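Local coordinates for ribose ABC transporter, substrate binding protein (Conexibacter woesei, PDB 4KQ9) that probably binds ribose or a related carbohydrate and delivers it to an ABC transporter for uptake, at residues 79-84 with 89-94; 106-111 with 251-256. The protein carries 1 engineered substitution. All coordinates share one frame; numbering follows the deposited sequence.

In the fold
Following the chain from its N terminus, interaction 1 closes first, over a short turn: helix 78-86 is followed almost at once by strand 91-94, against which it packs. Strand 106-109 comes next and lies beside strand 91-94 in the parallel sheet, so the backbones of Leu93 and Val108 link the two contacts directly. Interaction 2 closes much later. The chain leaves to build the second, four-stranded sheet and returns with helix 247-264, which settles on strand 106-109. The two contacts are thus in series and neither nests nor crosses. They cover opposite faces of one six-stranded sheet, interaction 1 by a local crossover and interaction 2 by a long-range return.

Interaction 1 (79-84 with 89-94); sequences PTIKGA and VPVILL
Ile81 and Val91 meet at the middle of this contact, their side chains crossing at about a right angle. The touch is methyl to methyl, Ile81 CG2 standing 3.8 Å from Val91 CG1. Each of these methyls lies anti to its own backbone N (in Val91 chi1 is 175°), and this leaves Val91 CG2 on the other branch to face Ala84, whose CB lies 4.1 Å from it. One valine thereby spreads its two methyls over residues 81 and 84, one helical turn apart. The longer arm of Ile81 is nearly extended, with chi2 165°, and carries CD1 along to the next strand residue on this face, where it ends 4.3 Å from Leu93 CD2.

Where the two segments come closest along the chain, one backbone bond joins them: Val89 N donates to Ala84 O at 3.0 Å, with an N-H...O angle of 153°; the nitrogen is tilted moderately from the carbonyl plane. This bond ties the end of the turn back to the helix. Val89 CB packs against the same oxygen, 3.5 Å from Ala84 O.

Further in, Ile81 packs on Val69 and Ala84 on Leu67, both in the preceding strand, while Ala84 also reaches Val60 of helix 49-61. Helix 79-84 and strand 91-94 run broadly antiparallel, their axes 9.9 Å apart. Helix 78-86 with strand 91-94 is the second half of the beta-alpha-beta crossover that starts at strand 66-69; such units build the Rossmann-like lobes of periplasmic sugar-binding proteins.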
ATOM      1  N   PRO A  79      -9.330 -14.548  14.482  1.00 35.29           N
ATOM      2  CA  PRO A  79      -9.264 -15.437  15.653  1.00 34.59           C
ATOM      3  C   PRO A  79      -7.851 -15.769  16.101  1.00 31.62           C
ATOM      4  O   PRO A  79      -7.519 -15.726  17.270  1.00 37.62           O
ATOM      5  CB  PRO A  79      -9.967 -16.715  15.148  1.00 37.54           C
ATOM      6  CG  PRO A  79     -10.945 -16.200  14.170  1.00 38.49           C
ATOM      7  CD  PRO A  79     -10.223 -15.088  13.452  1.00 38.92           C
ATOM      8  N   THR A  80      -7.014 -16.081  15.148  1.00 29.58           N
ATOM      9  CA  THR A  80      -5.634 -16.373  15.426  1.00 31.74           C
ATOM     10  C   THR A  80      -4.872 -15.170  16.043  1.00 30.00           C
ATOM     11  O   THR A  80      -4.179 -15.287  17.026  1.00 26.17           O
ATOM     12  CB  THR A  80      -4.941 -16.773  14.110  1.00 34.18           C
ATOM     13  OG1 THR A  80      -5.834 -17.572  13.323  1.00 40.32           O
ATOM     14  CG2 THR A  80      -3.639 -17.514  14.385  1.00 33.82           C
ATOM     15  N   ILE A  81      -5.004 -13.993  15.460  1.00 31.25           N
ATOM     16  CA  ILE A  81      -4.210 -12.876  15.972  1.00 32.01           C
ATOM     17  C   ILE A  81      -4.791 -12.474  17.364  1.00 29.43           C
ATOM     18  O   ILE A  81      -4.069 -12.276  18.318  1.00 33.33           O
ATOM     19  CB  ILE A  81      -4.181 -11.743  14.947  1.00 30.54           C
ATOM     20  CG1 ILE A  81      -3.383 -12.233  13.735  1.00 29.52           C
ATOM     21  CG2 ILE A  81      -3.578 -10.496  15.593  1.00 30.11           C
ATOM     22  CD1 ILE A  81      -3.546 -11.393  12.487  1.00 30.64           C
ATOM     23  N   LYS A  82      -6.109 -12.442  17.475  1.00 33.82           N
ATOM     24  CA  LYS A  82      -6.777 -12.297  18.779  1.00 36.29           C
ATOM     25  C   LYS A  82      -6.260 -13.328  19.783  1.00 34.45           C
ATOM     26  O   LYS A  82      -6.060 -13.036  20.977  1.00 34.36           O
ATOM     27  CB  LYS A  82      -8.274 -12.445  18.598  1.00 38.76           C
ATOM     28  CG  LYS A  82      -9.072 -11.955  19.778  1.00 46.26           C
ATOM     29  CD  LYS A  82     -10.533 -11.712  19.426  1.00 53.11           C
ATOM     30  CE  LYS A  82     -11.378 -12.969  19.563  1.00 60.48           C
ATOM     31  NZ  LYS A  82     -12.810 -12.624  19.774  1.00 67.41           N
ATOM     32  N   GLY A  83      -5.977 -14.524  19.287  1.00 33.99           N
ATOM     33  CA  GLY A  83      -5.436 -15.558  20.139  1.00 33.46           C
ATOM     34  C   GLY A  83      -4.068 -15.235  20.641  1.00 36.93           C
ATOM     35  O   GLY A  83      -3.777 -15.482  21.820  1.00 39.09           O
ATOM     36  N   ALA A  84      -3.201 -14.707  19.750  1.00 33.73           N
ATOM     37  CA  ALA A  84      -1.838 -14.307  20.136  1.00 31.81           C
ATOM     38  C   ALA A  84      -1.799 -13.188  21.229  1.00 29.32           C
ATOM     39  O   ALA A  84      -0.976 -13.210  22.158  1.00 31.37           O
ATOM     40  CB  ALA A  84      -1.068 -13.853  18.907  1.00 31.17           C
ATOM     41  N   VAL A  89       1.184 -11.974  23.757  1.00 31.38           N
ATOM     42  CA  VAL A  89       2.183 -11.488  22.767  1.00 28.16           C
ATOM     43  C   VAL A  89       1.777 -10.104  22.244  1.00 26.01           C
ATOM     44  O   VAL A  89       0.689  -9.934  21.742  1.00 29.31           O
ATOM     45  CB  VAL A  89       2.354 -12.447  21.562  1.00 31.79           C
ATOM     46  CG1 VAL A  89       3.536 -11.989  20.695  1.00 32.55           C
ATOM     47  CG2 VAL A  89       2.542 -13.879  22.025  1.00 30.60           C
ATOM     48  N   PRO A  90       2.618  -9.100  22.400  1.00 22.31           N
ATOM     49  CA  PRO A  90       2.272  -7.804  21.776  1.00 24.19           C
ATOM     50  C   PRO A  90       2.308  -8.004  20.247  1.00 22.34           C
ATOM     51  O   PRO A  90       3.287  -8.579  19.752  1.00 19.95           O
ATOM     52  CB  PRO A  90       3.419  -6.900  22.147  1.00 23.56           C
ATOM     53  CG  PRO A  90       4.346  -7.700  23.023  1.00 26.90           C
ATOM     54  CD  PRO A  90       3.952  -9.130  22.981  1.00 25.02           C
ATOM     55  N   VAL A  91       1.262  -7.563  19.549  1.00 21.29           N
ATOM     56  CA  VAL A  91       1.153  -7.744  18.103  1.00 20.02           C
ATOM     57  C   VAL A  91       1.085  -6.403  17.376  1.00 17.96           C
ATOM     58  O   VAL A  91       0.313  -5.553  17.753  1.00 18.14           O
ATOM     59  CB  VAL A  91      -0.128  -8.473  17.768  1.00 21.90           C
ATOM     60  CG1 VAL A  91      -0.341  -8.583  16.270  1.00 23.47           C
ATOM     61  CG2 VAL A  91      -0.122  -9.856  18.417  1.00 24.88           C
ATOM     62  N   ILE A  92       1.822  -6.253  16.287  1.00 14.30           N
ATOM     63  CA  ILE A  92       1.709  -5.063  15.462  1.00 14.63           C
ATOM     64  C   ILE A  92       1.225  -5.572  14.104  1.00 14.03           C
ATOM     65  O   ILE A  92       1.835  -6.462  13.547  1.00 13.51           O
ATOM     66  CB  ILE A  92       3.045  -4.303  15.309  1.00 14.57           C
ATOM     67  CG1 ILE A  92       3.457  -3.680  16.662  1.00 15.10           C
ATOM     68  CG2 ILE A  92       2.919  -3.204  14.229  1.00 17.53           C
ATOM     69  CD1 ILE A  92       4.841  -3.037  16.610  1.00 14.60           C
ATOM     70  N   LEU A  93       0.174  -4.979  13.587  1.00 12.44           N
ATOM     71  CA  LEU A  93      -0.219  -5.205  12.236  1.00 13.94           C
ATOM     72  C   LEU A  93       0.575  -4.283  11.311  1.00 13.62           C
ATOM     73  O   LEU A  93       0.836  -3.106  11.639  1.00 13.87           O
ATOM     74  CB  LEU A  93      -1.715  -4.948  12.055  1.00 14.52           C
ATOM     75  CG  LEU A  93      -2.513  -5.822  12.994  1.00 15.84           C
ATOM     76  CD1 LEU A  93      -3.921  -5.284  13.047  1.00 16.28           C
ATOM     77  CD2 LEU A  93      -2.385  -7.278  12.539  1.00 18.49           C
ATOM     78  N   LEU A  94       0.913  -4.793  10.133  1.00 13.77           N
ATOM     79  CA  LEU A  94       1.865  -4.087   9.273  1.00 15.31           C
ATOM     80  C   LEU A  94       1.381  -4.117   7.826  1.00 16.38           C
ATOM     81  O   LEU A  94       1.116  -5.194   7.296  1.00 17.79           O
ATOM     82  CB  LEU A  94       3.257  -4.711   9.440  1.00 14.67           C
ATOM     83  CG  LEU A  94       4.354  -4.067   8.618  1.00 13.36           C
ATOM     84  CD1 LEU A  94       4.464  -2.587   8.810  1.00 14.01           C
ATOM     85  CD2 LEU A  94       5.721  -4.661   8.844  1.00 15.02           C
TER

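Interaction 2 (106-111 with 251-256)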
ATOM      1  N   SER A 106      -0.439  -1.924  17.770  1.00 14.24           N
ATOM      2  CA  SER A 106      -0.597  -0.911  16.763  1.00 13.99           C
ATOM      3  C   SER A 106      -0.837  -1.524  15.363  1.00 14.18           C
ATOM      4  O   SER A 106      -0.623  -2.728  15.135  1.00 13.57           O
ATOM      5  CB  SER A 106       0.658  -0.014  16.732  1.00 15.39           C
ATOM      6  OG  SER A 106       0.431   1.136  15.955  1.00 16.65           O
ATOM      7  N   PHE A 107      -1.271  -0.654  14.452  1.00 13.25           N
ATOM      8  CA  PHE A 107      -1.397  -0.902  13.023  1.00 12.11           C
ATOM      9  C   PHE A 107      -0.560   0.158  12.316  1.00 10.91           C
ATOM     10  O   PHE A 107      -0.835   1.325  12.380  1.00 11.79           O
ATOM     11  CB  PHE A 107      -2.848  -0.867  12.623  1.00 13.08           C
ATOM     12  CG  PHE A 107      -3.085  -0.935  11.143  1.00 14.56           C
ATOM     13  CD1 PHE A 107      -2.173  -1.502  10.271  1.00 15.20           C
ATOM     14  CD2 PHE A 107      -4.261  -0.442  10.634  1.00 16.39           C
ATOM     15  CE1 PHE A 107      -2.399  -1.500   8.897  1.00 17.00           C
ATOM     16  CE2 PHE A 107      -4.512  -0.463   9.275  1.00 17.61           C
ATOM     17  CZ  PHE A 107      -3.592  -1.006   8.393  1.00 17.86           C
ATOM     18  N   VAL A 108       0.553  -0.278  11.765  1.00 10.09           N
ATOM     19  CA  VAL A 108       1.531   0.539  11.076  1.00  9.72           C
ATOM     20  C   VAL A 108       1.268   0.318   9.582  1.00 10.35           C
ATOM     21  O   VAL A 108       1.322  -0.831   9.091  1.00  9.95           O
ATOM     22  CB  VAL A 108       2.970   0.105  11.434  1.00  9.38           C
ATOM     23  CG1 VAL A 108       4.017   0.759  10.569  1.00  8.81           C
ATOM     24  CG2 VAL A 108       3.292   0.441  12.865  1.00  9.58           C
ATOM     25  N   GLY A 109       1.014   1.407   8.854  1.00 10.45           N
ATOM     26  CA  GLY A 109       0.825   1.272   7.427  1.00 11.11           C
ATOM     27  C   GLY A 109       0.177   2.515   6.817  1.00 12.23           C
ATOM     28  O   GLY A 109      -0.113   3.505   7.495  1.00 11.05           O
ATOM     29  N   SER A 110       0.130   2.539   5.484  1.00 12.89           N
ATOM     30  CA  SER A 110      -0.286   3.758   4.794  1.00 15.78           C
ATOM     31  C   SER A 110      -1.712   4.136   5.159  1.00 14.05           C
ATOM     32  O   SER A 110      -2.511   3.291   5.493  1.00 17.60           O
ATOM     33  CB  SER A 110      -0.249   3.590   3.241  1.00 17.07           C
ATOM     34  OG  SER A 110       0.988   3.184   2.812  1.00 18.79           O
ATOM     35  N   ASP A 111      -1.991   5.424   5.020  1.00 15.41           N
ATOM     36  CA  ASP A 111      -3.327   5.978   5.075  1.00 15.81           C
ATOM     37  C   ASP A 111      -3.888   5.985   3.656  1.00 15.14           C
ATOM     38  O   ASP A 111      -3.549   6.867   2.843  1.00 15.66           O
ATOM     39  CB  ASP A 111      -3.205   7.413   5.566  1.00 18.37           C
ATOM     40  CG  ASP A 111      -4.557   8.132   5.669  1.00 21.08           C
ATOM     41  OD1 ASP A 111      -5.595   7.569   5.288  1.00 22.97           O
ATOM     42  OD2 ASP A 111      -4.531   9.294   6.141  1.00 26.21           O
ATOM     43  N   GLY A 251       8.811  -1.288   7.152  1.00 13.13           N
ATOM     44  CA  GLY A 251       9.491  -2.372   7.886  1.00 13.64           C
ATOM     45  C   GLY A 251      10.360  -1.850   9.005  1.00 13.25           C
ATOM     46  O   GLY A 251      10.291  -2.369  10.102  1.00 13.80           O
ATOM     47  N   GLY A 252      11.068  -0.757   8.751  1.00 12.28           N
ATOM     48  CA  GLY A 252      11.903  -0.110   9.762  1.00 13.78           C
ATOM     49  C   GLY A 252      11.075   0.466  10.903  1.00 12.68           C
ATOM     50  O   GLY A 252      11.401   0.343  12.066  1.00 11.65           O
ATOM     51  N   ILE A 253       9.994   1.117  10.553  1.00 12.84           N
ATOM     52  CA  ILE A 253       9.151   1.762  11.525  1.00 12.30           C
ATOM     53  C   ILE A 253       8.508   0.721  12.421  1.00 12.11           C
ATOM     54  O   ILE A 253       8.471   0.910  13.665  1.00 12.13           O
ATOM     55  CB  ILE A 253       8.079   2.659  10.833  1.00 12.59           C
ATOM     56  CG1 ILE A 253       8.704   3.939  10.313  1.00 13.98           C
ATOM     57  CG2 ILE A 253       6.975   3.064  11.798  1.00 13.35           C
ATOM     58  CD1 ILE A 253       7.766   4.715   9.370  1.00 14.18           C
ATOM     59  N   ALA A 254       7.984  -0.354  11.860  1.00 11.59           N
ATOM     60  CA  ALA A 254       7.391  -1.401  12.680  1.00 12.63           C
ATOM     61  C   ALA A 254       8.383  -1.969  13.700  1.00 13.71           C
ATOM     62  O   ALA A 254       8.022  -2.172  14.884  1.00 13.13           O
ATOM     63  CB  ALA A 254       6.824  -2.531  11.822  1.00 13.15           C
ATOM     64  N   ILE A 255       9.614  -2.169  13.273  1.00 15.08           N
ATOM     65  CA  ILE A 255      10.660  -2.659  14.171  1.00 14.71           C
ATOM     66  C   ILE A 255      10.946  -1.608  15.265  1.00 15.71           C
ATOM     67  O   ILE A 255      11.057  -1.946  16.370  1.00 15.23           O
ATOM     68  CB  ILE A 255      11.985  -3.030  13.452  1.00 15.25           C
ATOM     69  CG1 ILE A 255      11.867  -4.318  12.665  1.00 17.16           C
ATOM     70  CG2 ILE A 255      13.141  -3.218  14.436  1.00 15.30           C
ATOM     71  CD1 ILE A 255      11.363  -5.472  13.477  1.00 18.68           C
ATOM     72  N   ASP A 256      11.115  -0.363  14.892  1.00 14.03           N
ATOM     73  CA  ASP A 256      11.343   0.685  15.859  1.00 15.55           C
ATOM     74  C   ASP A 256      10.201   0.806  16.901  1.00 15.29           C
ATOM     75  O   ASP A 256      10.453   0.967  18.025  1.00 14.60           O
ATOM     76  CB  ASP A 256      11.629   1.997  15.214  1.00 16.21           C
ATOM     77  CG  ASP A 256      13.111   2.177  14.872  1.00 19.17           C
ATOM     78  OD1 ASP A 256      13.998   1.520  15.465  1.00 21.40           O
ATOM     79  OD2 ASP A 256      13.345   2.961  13.992  1.00 19.61           O
TER
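Val108 in the extended strand and Ala254 in the helix bring the two backbones together, their CA atoms 6.4 Å apart, although 139 residues of chain separate the segments. The contact is carried almost entirely by one methyl of Val108. Its CG1 lies anti to the backbone N (chi1 170°) and points at the helix, where it meets Ile253 CG2 at 3.9 Å.

The two side chains cross obliquely, and on the isoleucine it is the short branch that does the touching. With chi1 at -75°, Ile253 sets CG2 anti to its own backbone N and on the strand side. The longer arm runs elsewhere, so that Ile253 CD1 ends 5.6 Å from Val108 CG1. The same valine methyl also comes against the helix backbone, Val108 CG1 lying 4.3 Å from Ala254 N. Ala254 gives up as much surface as Ile253, although its CB is turned along the interface and stays 4.5 Å from Val108 CG1. The contact is small, burying 99 Å² over both sides, and wholly dispersive in character. The helix stays regular beneath it, Ile255 N bonding to Gly251 O at 3.2 Å.

Thr274, just past strand 271-273, touches both Val108 and Ile253, while Leu94 of the adjoining strand packs on Ala254. At the last residue of the helical segment, Asp256 OD1 forms a salt bridge with Arg36 NH1 and a hydrogen bond with Gln32 NE2. Helix 247-264 thus packs against strands 91-94 and 106-109 beside helix 20-35, on the face of the six-stranded sheet opposite helix 78-86.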